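Long-range contact in 6b protein (Agrobacterium vitis, PDB 3AQ2), which disturbs plant cell proliferation, probably by acting on the miRNA machinery through a domain with the ADP-ribosylation fold: residues L83-A95 and Q114-H126. Numbering follows the deposited sequence.
Sequences LLPSNSPAFGTVA and QSCGQGGFVNYHH
Asn87 and Tyr124 meet at the middle of this contact, the side-chain amide crossing the phenol with the two planes 57° apart. Asn87 ND2 lies at the ring edge and donates to Tyr124 OH over 2.9 Å, somewhat out of the amide plane. The second N-H of ND2 runs in that plane to a lone pair of Val94 O, while Asn87 OD1 accepts from Val94 N at 2.8 Å, again on a lone pair. One amide thus reads both backbone groups of Val94, which holds it flat and fixes which end is nitrogen. With chi1 at 54°, CG sits between backbone N and carbonyl carbon, and this turns the amide toward strand 93-96.

One residue earlier, Ser86 takes two successive amides of the facing loop: Phe121 N points at Ser86 OG, and Val122 N at Ser86 O, nearly straight at 173°. Beside this pairing Pro85 CB rests 3.9 Å from Phe121 CD1. Gly117 N donates to Ser88 OG at 3.0 Å, and by the strand Cys116 SG packs against Val94 CB at 3.7 Å.

The contact joins two connections of this ADP-ribosylation fold: residues 86-92, which link strands 83-85 and 93-96 and form a classic beta bulge where Asn87 and Ser88 face Gly92, and residues 116-123, which run on from helix 105-115.

The same groups have further direct partners. One water bridges Val94 O and Tyr124 OH; another accepts from Tyr124 N and lies within hydrogen-bonding distance of Asn87 O and Gly117 O. Tyr124 OH also hydrogen-bonds to Tyr69 O, Ser86 OG to Asp191 OD1, and Ser88 OG to Tyr165 OH. In the second shell, His125 NE2 holds Cys116 O at 2.8 Å, in both the ring and carbonyl planes.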
ATOM      1  N   LEU A  83       0.653   9.777  -2.777  1.00 13.40           N
ATOM      2  CA  LEU A  83       1.561   9.063  -3.669  1.00 12.77           C
ATOM      3  C   LEU A  83       1.797   7.646  -3.185  1.00 12.22           C
ATOM      4  O   LEU A  83       1.741   7.368  -1.986  1.00 12.26           O
ATOM      5  CB  LEU A  83       2.907   9.780  -3.773  1.00 12.38           C
ATOM      6  CG  LEU A  83       2.882  11.232  -4.257  1.00 13.94           C
ATOM      7  CD1 LEU A  83       4.223  11.921  -4.032  1.00 16.80           C
ATOM      8  CD2 LEU A  83       2.470  11.300  -5.723  1.00 13.59           C
ATOM      9  N   LEU A  84       2.068   6.760  -4.133  1.00 12.13           N
ATOM     10  CA  LEU A  84       2.499   5.414  -3.805  1.00 11.78           C
ATOM     11  C   LEU A  84       3.841   5.156  -4.508  1.00 11.55           C
ATOM     12  O   LEU A  84       3.968   5.432  -5.701  1.00 10.76           O
ATOM     13  CB  LEU A  84       1.443   4.421  -4.262  1.00 12.33           C
ATOM     14  CG  LEU A  84       1.588   2.994  -3.731  1.00 13.42           C
ATOM     15  CD1 LEU A  84       1.273   2.922  -2.223  1.00 14.51           C
ATOM     16  CD2 LEU A  84       0.702   2.065  -4.522  1.00 15.07           C
ATOM     17  N   PRO A  85       4.850   4.648  -3.762  1.00 11.20           N
ATOM     18  CA  PRO A  85       6.161   4.374  -4.363  1.00 11.49           C
ATOM     19  C   PRO A  85       6.244   2.983  -4.979  1.00 11.14           C
ATOM     20  O   PRO A  85       5.527   2.067  -4.562  1.00 11.17           O
ATOM     21  CB  PRO A  85       7.106   4.419  -3.161  1.00 11.55           C
ATOM     22  CG  PRO A  85       6.284   3.893  -2.028  1.00 10.72           C
ATOM     23  CD  PRO A  85       4.828   4.315  -2.320  1.00 10.85           C
ATOM     24  N   SER A  86       7.121   2.825  -5.967  1.00 11.20           N
ATOM     25  CA  SER A  86       7.551   1.484  -6.337  1.00 10.52           C
ATOM     26  C   SER A  86       8.491   0.976  -5.239  1.00 10.73           C
ATOM     27  O   SER A  86       9.165   1.767  -4.553  1.00 10.60           O
ATOM     28  CB  SER A  86       8.280   1.487  -7.682  1.00 11.90           C
ATOM     29  OG  SER A  86       9.438   2.302  -7.593  1.00 12.72           O
ATOM     30  N   ASN A  87       8.512  -0.341  -5.059  1.00  9.92           N
ATOM     31  CA  ASN A  87       9.469  -0.979  -4.151  1.00 10.28           C
ATOM     32  C   ASN A  87      10.132  -2.192  -4.804  1.00 11.41           C
ATOM     33  O   ASN A  87      10.669  -3.071  -4.127  1.00 11.63           O
ATOM     34  CB  ASN A  87       8.813  -1.351  -2.812  1.00 10.05           C
ATOM     35  CG  ASN A  87       7.579  -2.200  -2.984  1.00  9.35           C
ATOM     36  OD1 ASN A  87       7.310  -2.712  -4.080  1.00  9.53           O
ATOM     37  ND2 ASN A  87       6.816  -2.369  -1.893  1.00 10.04           N
ATOM     38  N   SER A  88      10.077  -2.225  -6.133  1.00 11.64           N
ATOM     39  CA  SER A  88      10.645  -3.299  -6.923  1.00 13.46           C
ATOM     40  C   SER A  88      10.919  -2.720  -8.316  1.00 13.68           C
ATOM     41  O   SER A  88      10.318  -1.705  -8.682  1.00 13.71           O
ATOM     42  CB  SER A  88       9.633  -4.454  -6.983  1.00 13.98           C
ATOM     43  OG  SER A  88      10.286  -5.707  -7.078  1.00 18.31           O
ATOM     44  N   PRO A  89      11.829  -3.336  -9.097  1.00 14.23           N
ATOM     45  CA  PRO A  89      12.082  -2.799 -10.443  1.00 14.68           C
ATOM     46  C   PRO A  89      10.879  -2.942 -11.396  1.00 14.61           C
ATOM     47  O   PRO A  89       9.863  -3.542 -11.028  1.00 13.94           O
ATOM     48  CB  PRO A  89      13.293  -3.614 -10.929  1.00 15.90           C
ATOM     49  CG  PRO A  89      13.258  -4.865 -10.164  1.00 15.94           C
ATOM     50  CD  PRO A  89      12.698  -4.490  -8.797  1.00 14.32           C
ATOM     51  N   ALA A  90      10.994  -2.383 -12.602  1.00 14.90           N
ATOM     52  CA  ALA A  90       9.880  -2.384 -13.564  1.00 15.08           C
ATOM     53  C   ALA A  90       8.603  -1.763 -12.962  1.00 15.01           C
ATOM     54  O   ALA A  90       7.473  -2.227 -13.217  1.00 15.09           O
ATOM     55  CB  ALA A  90       9.624  -3.792 -14.108  1.00 15.20           C
ATOM     56  N   PHE A  91       8.809  -0.720 -12.151  1.00 14.84           N
ATOM     57  CA  PHE A  91       7.734   0.092 -11.561  1.00 14.38           C
ATOM     58  C   PHE A  91       6.732  -0.704 -10.730  1.00 13.84           C
ATOM     59  O   PHE A  91       5.548  -0.375 -10.680  1.00 14.37           O
ATOM     60  CB  PHE A  91       7.017   0.923 -12.635  1.00 15.78           C
ATOM     61  CG  PHE A  91       7.955   1.649 -13.551  1.00 17.36           C
ATOM     62  CD1 PHE A  91       8.155   1.208 -14.854  1.00 20.19           C
ATOM     63  CD2 PHE A  91       8.659   2.762 -13.100  1.00 17.67           C
ATOM     64  CE1 PHE A  91       9.028   1.882 -15.708  1.00 22.47           C
ATOM     65  CE2 PHE A  91       9.538   3.444 -13.946  1.00 21.29           C
ATOM     66  CZ  PHE A  91       9.725   2.997 -15.255  1.00 21.76           C
ATOM     67  N   GLY A  92       7.225  -1.736 -10.052  1.00 12.80           N
ATOM     68  CA  GLY A  92       6.364  -2.603  -9.258  1.00 11.61           C
ATOM     69  C   GLY A  92       6.138  -2.062  -7.870  1.00 11.20           C
ATOM     70  O   GLY A  92       7.063  -1.549  -7.238  1.00 10.80           O
ATOM     71  N   THR A  93       4.905  -2.190  -7.386  1.00  9.96           N
ATOM     72  CA  THR A  93       4.615  -1.941  -5.978  1.00  9.44           C
ATOM     73  C   THR A  93       4.020  -3.200  -5.358  1.00  9.61           C
ATOM     74  O   THR A  93       2.944  -3.660  -5.769  1.00 10.03           O
ATOM     75  CB  THR A  93       3.632  -0.770  -5.780  1.00  9.37           C
ATOM     76  OG1 THR A  93       4.156   0.408  -6.415  1.00 11.13           O
ATOM     77  CG2 THR A  93       3.417  -0.507  -4.274  1.00  9.26           C
ATOM     78  N   VAL A  94       4.735  -3.739  -4.374  1.00  9.11           N
ATOM     79  CA  VAL A  94       4.320  -4.942  -3.674  1.00  9.21           C
ATOM     80  C   VAL A  94       3.672  -4.557  -2.344  1.00  9.04           C
ATOM     81  O   VAL A  94       4.256  -3.809  -1.533  1.00  9.14           O
ATOM     82  CB  VAL A  94       5.522  -5.904  -3.443  1.00  9.55           C
ATOM     83  CG1 VAL A  94       5.127  -7.089  -2.578  1.00 10.79           C
ATOM     84  CG2 VAL A  94       6.105  -6.378  -4.774  1.00 11.66           C
ATOM     85  N   ALA A  95       2.455  -5.058  -2.139  1.00  8.99           N
ATOM     86  CA  ALA A  95       1.714  -4.848  -0.899  1.00  9.02           C
ATOM     87  C   ALA A  95       1.395  -6.194  -0.266  1.00  9.35           C
ATOM     88  O   ALA A  95       1.358  -7.207  -0.949  1.00  9.66           O
ATOM     89  CB  ALA A  95       0.436  -4.055  -1.171  1.00  9.34           C
ATOM     90  N   GLN A 114      13.175 -10.899   0.048  1.00 15.20           N
ATOM     91  CA  GLN A 114      12.960 -12.068  -0.796  1.00 16.84           C
ATOM     92  C   GLN A 114      11.841 -11.825  -1.818  1.00 16.30           C
ATOM     93  O   GLN A 114      11.822 -12.458  -2.878  1.00 17.57           O
ATOM     94  CB  GLN A 114      12.676 -13.310   0.059  1.00 17.51           C
ATOM     95  CG  GLN A 114      13.004 -14.671  -0.625  1.00 20.58           C
ATOM     96  CD  GLN A 114      14.450 -14.799  -1.133  1.00 23.13           C
ATOM     97  OE1 GLN A 114      15.342 -14.036  -0.742  1.00 25.26           O
ATOM     98  NE2 GLN A 114      14.679 -15.772  -2.021  1.00 25.08           N
ATOM     99  N   SER A 115      10.943 -10.889  -1.501  1.00 15.62           N
ATOM    100  CA  SER A 115       9.742 -10.619  -2.296  1.00 14.97           C
ATOM    101  C   SER A 115       9.921  -9.548  -3.370  1.00 14.80           C
ATOM    102  O   SER A 115       9.180  -9.526  -4.359  1.00 15.02           O
ATOM    103  CB  SER A 115       8.589 -10.194  -1.381  1.00 15.21           C
ATOM    104  OG  SER A 115       8.237 -11.210  -0.457  1.00 15.51           O
ATOM    105  N   CYS A 116      10.892  -8.664  -3.162  1.00 13.64           N
ATOM    106  CA  CYS A 116      11.040  -7.457  -3.973  1.00 13.29           C
ATOM    107  C   CYS A 116      12.469  -7.293  -4.425  1.00 13.80           C
ATOM    108  O   CYS A 116      13.371  -7.457  -3.626  1.00 14.75           O
ATOM    109  CB  CYS A 116      10.688  -6.243  -3.115  1.00 12.64           C
ATOM    110  SG  CYS A 116       9.030  -6.255  -2.437  1.00 13.55           S
ATOM    111  N   GLY A 117      12.673  -6.914  -5.684  1.00 13.75           N
ATOM    112  CA  GLY A 117      14.018  -6.651  -6.198  1.00 14.30           C
ATOM    113  C   GLY A 117      14.505  -5.240  -5.911  1.00 14.09           C
ATOM    114  O   GLY A 117      13.875  -4.478  -5.150  1.00 13.94           O
ATOM    115  N   GLN A 118      15.640  -4.897  -6.515  1.00 14.48           N
ATOM    116  CA  GLN A 118      16.228  -3.576  -6.326  1.00 15.05           C
ATOM    117  C   GLN A 118      15.988  -2.732  -7.566  1.00 15.96           C
ATOM    118  O   GLN A 118      15.852  -3.262  -8.680  1.00 16.98           O
ATOM    119  CB  GLN A 118      17.731  -3.697  -6.050  1.00 15.95           C
ATOM    120  CG  GLN A 118      18.071  -4.625  -4.884  1.00 14.71           C
ATOM    121  CD  GLN A 118      19.445  -4.331  -4.285  1.00 15.47           C
ATOM    122  OE1 GLN A 118      19.859  -3.183  -4.208  1.00 14.99           O
ATOM    123  NE2 GLN A 118      20.131  -5.367  -3.838  1.00 16.67           N
ATOM    124  N   GLY A 119      15.955  -1.413  -7.376  1.00 16.79           N
ATOM    125  CA  GLY A 119      15.784  -0.478  -8.485  1.00 17.38           C
ATOM    126  C   GLY A 119      14.594   0.450  -8.334  1.00 17.21           C
ATOM    127  O   GLY A 119      14.501   1.460  -9.033  1.00 18.55           O
ATOM    128  N   GLY A 120      13.673   0.111  -7.436  1.00 15.68           N
ATOM    129  CA  GLY A 120      12.498   0.949  -7.217  1.00 14.67           C
ATOM    130  C   GLY A 120      12.802   2.102  -6.277  1.00 14.25           C
ATOM    131  O   GLY A 120      13.938   2.262  -5.822  1.00 14.95           O
ATOM    132  N   PHE A 121      11.777   2.904  -5.990  1.00 13.57           N
ATOM    133  CA  PHE A 121      11.900   4.067  -5.099  1.00 13.39           C
ATOM    134  C   PHE A 121      12.303   3.650  -3.693  1.00 13.09           C
ATOM    135  O   PHE A 121      13.206   4.240  -3.089  1.00 13.81           O
ATOM    136  CB  PHE A 121      10.578   4.830  -5.041  1.00 13.60           C
ATOM    137  CG  PHE A 121      10.687   6.192  -4.398  1.00 13.23           C
ATOM    138  CD1 PHE A 121      10.446   6.360  -3.040  1.00 14.97           C
ATOM    139  CD2 PHE A 121      11.033   7.305  -5.155  1.00 16.88           C
ATOM    140  CE1 PHE A 121      10.546   7.623  -2.440  1.00 15.70           C
ATOM    141  CE2 PHE A 121      11.137   8.572  -4.566  1.00 17.01           C
ATOM    142  CZ  PHE A 121      10.891   8.731  -3.212  1.00 16.88           C
ATOM    143  N   VAL A 122      11.599   2.644  -3.186  1.00 11.98           N
ATOM    144  CA  VAL A 122      11.909   2.005  -1.923  1.00 12.04           C
ATOM    145  C   VAL A 122      12.702   0.743  -2.259  1.00 12.03           C
ATOM    146  O   VAL A 122      12.338  -0.013  -3.162  1.00 12.72           O
ATOM    147  CB  VAL A 122      10.605   1.635  -1.184  1.00 11.12           C
ATOM    148  CG1 VAL A 122      10.865   0.628  -0.062  1.00 11.67           C
ATOM    149  CG2 VAL A 122       9.961   2.891  -0.625  1.00 12.22           C
ATOM    150  N   ASN A 123      13.782   0.513  -1.520  1.00 11.56           N
ATOM    151  CA  ASN A 123      14.613  -0.655  -1.755  1.00 11.52           C
ATOM    152  C   ASN A 123      14.911  -1.313  -0.416  1.00 11.11           C
ATOM    153  O   ASN A 123      15.741  -0.817   0.364  1.00 11.73           O
ATOM    154  CB  ASN A 123      15.900  -0.229  -2.478  1.00 12.33           C
ATOM    155  CG  ASN A 123      16.840  -1.388  -2.749  1.00 12.82           C
ATOM    156  OD1 ASN A 123      16.654  -2.502  -2.247  1.00 12.07           O
ATOM    157  ND2 ASN A 123      17.878  -1.123  -3.548  1.00 13.62           N
ATOM    158  N   TYR A 124      14.235  -2.432  -0.155  1.00 10.44           N
ATOM    159  CA  TYR A 124      14.309  -3.082   1.164  1.00 10.09           C
ATOM    160  C   TYR A 124      15.659  -3.720   1.450  1.00 10.99           C
ATOM    161  O   TYR A 124      15.938  -4.096   2.590  1.00 11.41           O
ATOM    162  CB  TYR A 124      13.210  -4.135   1.305  1.00 10.17           C
ATOM    163  CG  TYR A 124      11.815  -3.565   1.169  1.00  9.06           C
ATOM    164  CD1 TYR A 124      10.946  -4.024   0.176  1.00 10.15           C
ATOM    165  CD2 TYR A 124      11.356  -2.569   2.038  1.00  8.71           C
ATOM    166  CE1 TYR A 124       9.648  -3.498   0.048  1.00  9.30           C
ATOM    167  CE2 TYR A 124      10.060  -2.047   1.910  1.00  7.47           C
ATOM    168  CZ  TYR A 124       9.212  -2.522   0.916  1.00  9.61           C
ATOM    169  OH  TYR A 124       7.921  -2.011   0.803  1.00  9.28           O
ATOM    170  N   HIS A 125      16.502  -3.820   0.428  1.00 11.76           N
ATOM    171  CA  HIS A 125      17.788  -4.492   0.566  1.00 13.20           C
ATOM    172  C   HIS A 125      18.798  -3.704   1.403  1.00 14.04           C
ATOM    173  O   HIS A 125      19.809  -4.254   1.837  1.00 14.39           O
ATOM    174  CB  HIS A 125      18.316  -4.910  -0.816  1.00 14.16           C
ATOM    175  CG  HIS A 125      17.443  -5.937  -1.466  1.00 13.87           C
ATOM    176  ND1 HIS A 125      17.744  -7.284  -1.450  1.00 16.45           N
ATOM    177  CD2 HIS A 125      16.229  -5.830  -2.063  1.00 14.08           C
ATOM    178  CE1 HIS A 125      16.772  -7.957  -2.047  1.00 15.14           C
ATOM    179  NE2 HIS A 125      15.838  -7.099  -2.421  1.00 12.92           N
ATOM    180  N   HIS A 126      18.491  -2.433   1.662  1.00 14.14           N
ATOM    181  CA  HIS A 126      19.296  -1.636   2.591  1.00 15.35           C
ATOM    182  C   HIS A 126      19.063  -1.944   4.063  1.00 15.11           C
ATOM    183  O   HIS A 126      19.832  -1.479   4.916  1.00 16.30           O
ATOM    184  CB  HIS A 126      19.085  -0.158   2.339  1.00 15.52           C
ATOM    185  CG  HIS A 126      19.635   0.290   1.026  1.00 18.70           C
ATOM    186  ND1 HIS A 126      20.988   0.307   0.760  1.00 21.43           N
ATOM    187  CD2 HIS A 126      19.017   0.685  -0.106  1.00 20.88           C
ATOM    188  CE1 HIS A 126      21.179   0.725  -0.479  1.00 22.74           C
ATOM    189  NE2 HIS A 126      19.999   0.967  -1.022  1.00 21.41           N
TER
HETATM  190  O   HOH W   1      12.932  -3.643  -2.481  1.00 10.60           O
HETATM  191  O   HOH W   2       5.352  -3.618   1.161  1.00 11.71           O